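Local coordinates for protein glycoside hydrolase (Streptococcus pneumoniae serotype 4, PDB 6ORH) that probably hydrolyses alpha-L-fucosidic linkages in host-derived carbohydrate antigens, as a glycoside hydrolase of family 29, at residues Asp341-Cys344 with Arg345-Thr348; Leu368-Gly371 with Ser372-Phe376; Gln397-Asp401 with Gly402-Glu406. The protein carries 2 engineered substitutions. All coordinates share one frame; numbering follows the deposited sequence.

Contact 1 (Asp341-Cys344 with Arg345-Thr348); sequences DFAC and RHLT
His346 holds CG beside its own backbone N, anti to the carbonyl carbon (chi1 -68°), and this directs the imidazole back toward Ala343. The methyl CB of Ala343 lies over one face of the ring, while the carbonyl O of Asp341 stands at the edge, 3.3 Å from His346 CE1. Arg345 takes a different rotamer: with CG wedged between backbone N and carbonyl carbon, its CG meets Ala343 CB at 4.0 Å. The backbone beneath is a 3-10 turn. His346 N donates to Ala343 O at 3.0 Å, and one residue on, Leu347 N reaches Cys344 O at the same length of 3.0 Å, both donors lying above the carbonyl planes. At the polar end of the ring, His346 ND1 is hydrogen-bonded to Ser355 O, which limits the ring's rotation. His346 belongs, with Asp349, Leu351, Ser354 and Thr443, to a calcium site seen in this protein, although no calcium is bound to this chain here. On the apolar side, Cys344 and Leu347 both pack on Val333 of strand 332-334, Trp356 of strand 356-357 and Leu366 of strand 364-370, seating the turn among three strands.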
# COMPACT_ATOMS: atom_id res chain seq x y z
N ASP A 341 -3.83 -36.39 1.40
CA ASP A 341 -4.82 -35.71 2.22
C ASP A 341 -4.63 -34.18 2.14
O ASP A 341 -5.58 -33.45 2.43
CB ASP A 341 -4.78 -36.19 3.67
CG ASP A 341 -5.33 -37.59 3.89
OD1 ASP A 341 -5.95 -38.14 2.97
OD2 ASP A 341 -5.15 -38.12 4.99
N PHE A 342 -3.45 -33.74 1.68
CA PHE A 342 -3.14 -32.31 1.54
C PHE A 342 -2.71 -32.01 0.10
O PHE A 342 -1.80 -31.23 -0.15
CB PHE A 342 -2.05 -31.91 2.56
CG PHE A 342 -2.58 -31.96 3.97
CD1 PHE A 342 -3.40 -30.96 4.45
CD2 PHE A 342 -2.33 -33.06 4.79
CE1 PHE A 342 -3.93 -31.03 5.73
CE2 PHE A 342 -2.86 -33.13 6.07
CZ PHE A 342 -3.66 -32.11 6.54
N ALA A 343 -3.37 -32.67 -0.87
CA ALA A 343 -2.92 -32.59 -2.25
C ALA A 343 -3.18 -31.22 -2.87
O ALA A 343 -4.12 -30.50 -2.51
CB ALA A 343 -3.59 -33.69 -3.06
N CYS A 344 -2.38 -30.90 -3.89
CA CYS A 344 -2.52 -29.67 -4.65
C CYS A 344 -3.93 -29.48 -5.22
O CYS A 344 -4.42 -28.36 -5.28
CB CYS A 344 -1.53 -29.60 -5.80
SG CYS A 344 0.21 -29.64 -5.30
N ARG A 345 -4.57 -30.59 -5.64
CA ARG A 345 -5.86 -30.49 -6.30
C ARG A 345 -6.91 -29.91 -5.36
O ARG A 345 -7.95 -29.44 -5.81
CB ARG A 345 -6.29 -31.87 -6.84
CG ARG A 345 -6.45 -32.94 -5.77
CD ARG A 345 -7.21 -34.19 -6.22
NE ARG A 345 -8.44 -33.89 -6.95
CZ ARG A 345 -9.63 -33.59 -6.41
NH1 ARG A 345 -9.81 -33.57 -5.10
NH2 ARG A 345 -10.66 -33.33 -7.21
N HIS A 346 -6.61 -29.89 -4.06
CA HIS A 346 -7.53 -29.35 -3.07
C HIS A 346 -7.69 -27.83 -3.18
O HIS A 346 -8.59 -27.26 -2.55
CB HIS A 346 -7.11 -29.78 -1.66
CG HIS A 346 -7.28 -31.25 -1.46
ND1 HIS A 346 -6.71 -31.93 -0.39
CD2 HIS A 346 -7.93 -32.18 -2.21
CE1 HIS A 346 -7.04 -33.20 -0.47
NE2 HIS A 346 -7.78 -33.38 -1.59
N LEU A 347 -6.82 -27.17 -3.95
CA LEU A 347 -6.86 -25.71 -4.03
C LEU A 347 -7.94 -25.23 -5.00
O LEU A 347 -8.36 -24.09 -4.91
CB LEU A 347 -5.48 -25.21 -4.45
CG LEU A 347 -4.39 -25.47 -3.41
CD1 LEU A 347 -3.00 -25.38 -4.02
CD2 LEU A 347 -4.55 -24.49 -2.26
N THR A 348 -8.39 -26.11 -5.92
CA THR A 348 -9.34 -25.64 -6.93
C THR A 348 -10.54 -26.57 -7.05
O THR A 348 -11.25 -26.52 -8.06
CB THR A 348 -8.66 -25.50 -8.29
OG1 THR A 348 -8.12 -26.77 -8.65
CG2 THR A 348 -7.51 -24.52 -8.27

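Contact 2 (Leu368-Gly371 with Ser372-Phe376); sequences LDLG and SPKTF
Phe376 is approached obliquely by Leu370, whose CD1 comes within 4.2 Å of ring atom CE2; the second flat group, the Asp369 carboxylate, is met from above its plane, 37° out of it, by the backbone N-H of Gly371. They flank a beta arch: the chain leaves strand 364-370, turns at Gly371 and Ser372, and enters strand 373-376 in the other sheet of the beta sandwich of the F5/8 type C (discoidin-like) domain. The bend begins with an Asx turn, in which Asp369 OD1 accepts from Gly371 N at 2.8 Å. The same oxygen also accepts from Gln427 NE2, so the acid ties its own bend to the neighbouring connection between strands 417-426 and 428-436. Gly371 has a positive phi of 90°, a conformation in which a beta carbon would crowd the preceding carbonyl oxygen.

Inside the bend Leu370 is the common partner. CG anti to the carbonyl carbon and CD1 extended beyond it together carry that methyl toward the following strand, where it touches both the Lys374 aliphatic chain and Phe376; Lys374 CG is 4.0 Å from Leu370 CD1. Further in, Leu370 and Phe376 share Ile429 and Leu447, residues of the two opposing sheets. Lys374 extends beyond CG and carries its ammonium past the Leu370 carbonyl to a hydrogen bond with Leu327 O. Water links the two sides of the bend where no direct hydrogen bond spans it: one molecule donates to Leu370 O and is shared with Ser372 OG at 3.1 Å. A second gives Leu370 O a weak bond of 3.4 Å and accepts from Lys374 NZ at 2.9 Å.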
# COMPACT_ATOMS: atom_id res chain seq x y z
N LEU A 368 -0.75 -23.45 -11.69
CA LEU A 368 -2.12 -23.76 -12.12
C LEU A 368 -2.14 -23.76 -13.64
O LEU A 368 -1.59 -22.85 -14.26
CB LEU A 368 -3.11 -22.70 -11.62
CG LEU A 368 -3.54 -22.83 -10.16
CD1 LEU A 368 -2.40 -22.39 -9.26
CD2 LEU A 368 -4.77 -21.99 -9.87
N ASP A 369 -2.82 -24.77 -14.21
CA ASP A 369 -3.13 -24.81 -15.64
C ASP A 369 -4.64 -24.75 -15.79
O ASP A 369 -5.33 -25.69 -15.40
CB ASP A 369 -2.56 -26.09 -16.27
CG ASP A 369 -2.80 -26.17 -17.78
OD1 ASP A 369 -3.58 -25.36 -18.31
OD2 ASP A 369 -2.17 -27.04 -18.41
N LEU A 370 -5.15 -23.63 -16.31
CA LEU A 370 -6.58 -23.38 -16.40
C LEU A 370 -7.19 -24.19 -17.54
O LEU A 370 -8.42 -24.26 -17.64
CB LEU A 370 -6.83 -21.88 -16.63
CG LEU A 370 -6.24 -20.94 -15.59
CD1 LEU A 370 -6.65 -19.51 -15.88
CD2 LEU A 370 -6.70 -21.34 -14.19
N GLY A 371 -6.33 -24.79 -18.37
CA GLY A 371 -6.80 -25.68 -19.43
C GLY A 371 -7.07 -24.94 -20.75
O GLY A 371 -7.06 -25.56 -21.82
N SER A 372 -7.33 -23.64 -20.65
CA SER A 372 -7.50 -22.73 -21.77
C SER A 372 -7.18 -21.31 -21.29
O SER A 372 -7.14 -21.08 -20.08
CB SER A 372 -8.90 -22.83 -22.35
OG SER A 372 -9.87 -22.34 -21.43
N PRO A 373 -6.85 -20.35 -22.18
CA PRO A 373 -6.59 -18.97 -21.76
C PRO A 373 -7.86 -18.33 -21.20
O PRO A 373 -8.94 -18.46 -21.79
CB PRO A 373 -6.09 -18.24 -23.02
CG PRO A 373 -5.83 -19.33 -24.05
CD PRO A 373 -6.65 -20.53 -23.64
N LYS A 374 -7.75 -17.70 -20.02
CA LYS A 374 -8.84 -16.95 -19.42
C LYS A 374 -8.33 -15.58 -19.03
O LYS A 374 -7.12 -15.40 -18.89
CB LYS A 374 -9.40 -17.68 -18.19
CG LYS A 374 -9.74 -19.14 -18.42
CD LYS A 374 -10.64 -19.74 -17.36
CE LYS A 374 -10.93 -21.20 -17.65
NZ LYS A 374 -11.48 -21.90 -16.46
N THR A 375 -9.24 -14.62 -18.84
CA THR A 375 -8.90 -13.23 -18.59
C THR A 375 -9.31 -12.85 -17.17
O THR A 375 -10.48 -12.97 -16.81
CB THR A 375 -9.61 -12.31 -19.58
OG1 THR A 375 -9.13 -12.75 -20.85
CG2 THR A 375 -9.27 -10.85 -19.42
N PHE A 376 -8.31 -12.41 -16.39
CA PHE A 376 -8.50 -12.15 -14.97
C PHE A 376 -7.61 -11.00 -14.52
O PHE A 376 -6.67 -10.59 -15.22
CB PHE A 376 -8.26 -13.43 -14.17
CG PHE A 376 -6.89 -14.02 -14.40
CD1 PHE A 376 -5.80 -13.59 -13.66
CD2 PHE A 376 -6.70 -15.01 -15.35
CE1 PHE A 376 -4.54 -14.13 -13.88
CE2 PHE A 376 -5.44 -15.55 -15.58
CZ PHE A 376 -4.36 -15.11 -14.84
O HOH W 1 -9.79 -23.42 -14.64
O HOH W 2 -10.12 -24.66 -19.43

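Contact 3 (Gln397-Asp401 with Gly402-Glu406); sequences QVEVD and GVWQE. With NDG (2-acetamido-2-deoxy-alpha-D-glucopyranose), chain D.
Glu399 lays its CB squarely over the six-membered ring of Trp404, 3.6 Å from the centroid and 0° off the ring normal, a CH-pi contact. Because CG is anti to the backbone N (chi1 -170°) and the chain runs extended, the carboxylate continues across the indole, stacked with planes 16° apart. Water then joins the polar ends, donating to Glu399 OE2 and accepting from Trp404 NE1 at 3.0 Å. On the opposite face of the hairpin, Gln405 NE2 rests against Val400 CB at 3.5 Å, while another water bridges Gln405 OE1 and Val400 O. Behind these side chains stands an antiparallel register: Val398 and Gln405 exchange two backbone hydrogen bonds, as do Val400 and Val403. Arg430 of strand 428-436 adds a cation-pi contact to Trp404. Farther out, the N-acetylglucosamine touches Trp404 O through C1 at 3.6 Å and is hydrogen-bonded to Gln215 of the second subunit. Glu406 OE2 accepts from the backbone N of Gln215 and makes a salt bridge with Arg216, both of the second subunit. The whole is a classic two-residue beta hairpin, closed by a type I' turn through Asp401 and Gly402, presenting its edge strand to a sugar held at the subunit interface.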
# COMPACT_ATOMS: atom_id res chain seq x y z
N GLN A 397 2.96 -15.21 -10.59
CA GLN A 397 3.39 -14.91 -11.94
C GLN A 397 2.42 -15.54 -12.93
O GLN A 397 1.69 -16.47 -12.59
CB GLN A 397 4.78 -15.48 -12.24
CG GLN A 397 5.78 -15.36 -11.11
CD GLN A 397 7.03 -16.06 -11.53
OE1 GLN A 397 7.00 -17.22 -11.93
NE2 GLN A 397 8.14 -15.34 -11.50
N VAL A 398 2.43 -15.01 -14.16
CA VAL A 398 1.59 -15.54 -15.22
C VAL A 398 2.45 -15.70 -16.47
O VAL A 398 3.35 -14.89 -16.70
CB VAL A 398 0.36 -14.66 -15.47
CG1 VAL A 398 -0.61 -14.72 -14.28
CG2 VAL A 398 0.73 -13.21 -15.75
N GLU A 399 2.22 -16.77 -17.23
CA GLU A 399 3.01 -16.97 -18.44
C GLU A 399 2.35 -16.23 -19.61
O GLU A 399 1.18 -16.45 -19.90
CB GLU A 399 3.15 -18.46 -18.74
CG GLU A 399 4.17 -18.73 -19.85
CD GLU A 399 4.38 -20.21 -20.15
OE1 GLU A 399 3.40 -20.96 -20.08
OE2 GLU A 399 5.55 -20.60 -20.40
N VAL A 400 3.14 -15.37 -20.26
CA VAL A 400 2.66 -14.53 -21.35
C VAL A 400 3.65 -14.70 -22.49
O VAL A 400 4.81 -14.29 -22.39
CB VAL A 400 2.51 -13.05 -20.92
CG1 VAL A 400 2.08 -12.18 -22.09
CG2 VAL A 400 1.55 -12.90 -19.75
N ASP A 401 3.17 -15.35 -23.56
CA ASP A 401 3.98 -15.56 -24.74
C ASP A 401 5.28 -16.28 -24.37
O ASP A 401 6.35 -15.92 -24.87
CB ASP A 401 4.25 -14.23 -25.45
CG ASP A 401 3.14 -13.86 -26.40
OD1 ASP A 401 3.05 -14.52 -27.45
OD2 ASP A 401 2.36 -12.94 -26.06
N GLY A 402 5.19 -17.26 -23.48
CA GLY A 402 6.35 -18.06 -23.13
C GLY A 402 7.31 -17.41 -22.13
O GLY A 402 8.34 -18.00 -21.79
N VAL A 403 6.96 -16.24 -21.58
CA VAL A 403 7.80 -15.65 -20.55
C VAL A 403 6.98 -15.54 -19.26
O VAL A 403 5.87 -15.03 -19.31
CB VAL A 403 8.34 -14.26 -20.94
CG1 VAL A 403 9.19 -13.64 -19.83
CG2 VAL A 403 9.11 -14.29 -22.26
N TRP A 404 7.55 -15.99 -18.15
CA TRP A 404 6.88 -15.86 -16.86
C TRP A 404 7.03 -14.43 -16.37
O TRP A 404 8.15 -13.98 -16.12
CB TRP A 404 7.46 -16.87 -15.88
CG TRP A 404 6.95 -18.25 -16.14
CD1 TRP A 404 7.59 -19.25 -16.81
CD2 TRP A 404 5.66 -18.79 -15.77
NE1 TRP A 404 6.81 -20.38 -16.86
CE2 TRP A 404 5.61 -20.11 -16.25
CE3 TRP A 404 4.53 -18.28 -15.10
CZ2 TRP A 404 4.50 -20.94 -16.06
CZ3 TRP A 404 3.43 -19.08 -14.93
CH2 TRP A 404 3.42 -20.41 -15.38
N GLN A 405 5.90 -13.72 -16.29
CA GLN A 405 5.92 -12.29 -15.99
C GLN A 405 5.23 -12.08 -14.65
O GLN A 405 4.41 -12.88 -14.22
CB GLN A 405 5.23 -11.50 -17.11
CG GLN A 405 6.08 -11.39 -18.38
CD GLN A 405 5.36 -10.68 -19.50
OE1 GLN A 405 5.93 -10.44 -20.57
NE2 GLN A 405 4.10 -10.35 -19.28
N GLU A 406 5.54 -10.96 -13.98
CA GLU A 406 4.97 -10.80 -12.65
C GLU A 406 3.51 -10.39 -12.76
O GLU A 406 3.09 -9.66 -13.68
CB GLU A 406 5.78 -9.83 -11.80
CG GLU A 406 6.00 -8.52 -12.50
CD GLU A 406 6.69 -7.50 -11.62
OE1 GLU A 406 7.88 -7.72 -11.24
OE2 GLU A 406 6.05 -6.49 -11.37
C1 NDG D . 10.50 -11.22 -16.30
C2 NDG D . 10.87 -9.84 -16.82
C3 NDG D . 12.28 -9.49 -16.35
C4 NDG D . 12.36 -9.61 -14.83
C5 NDG D . 11.74 -10.89 -14.25
C6 NDG D . 11.47 -10.76 -12.76
C7 NDG D . 9.71 -9.39 -18.91
C8 NDG D . 9.69 -9.64 -20.39
O5 NDG D . 10.44 -11.19 -14.83
O3 NDG D . 12.47 -8.11 -16.76
O4 NDG D . 13.75 -9.65 -14.46
O6 NDG D . 11.23 -12.08 -12.28
O7 NDG D . 8.82 -8.77 -18.36
N2 NDG D . 10.78 -9.90 -18.26
O1 NDG D . 11.38 -12.23 -16.82
O HOH W 3 6.91 -22.88 -18.55
O HOH W 4 6.09 -11.94 -22.93

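All three contacts lie within the F5/8 type C domain, on the same side of the chain's centre, and they follow one another along the chain. Contact 1 and contact 2 have centres about 18 Å apart yet touch through Thr348 CG2 and Leu368 CD2, at 4.1 Å. Contact 2 meets contact 3 where Phe376 CZ packs on Val398 CG1 at 3.8 Å, their centres about 12 Å apart. Contacts 1 and 3 do not touch; their nearest atoms are about 13 Å apart. Contact 2 thus connects a loop of the calcium site to a hairpin that faces the second subunit, where its sugar probably lies close to that subunit's glycan pocket.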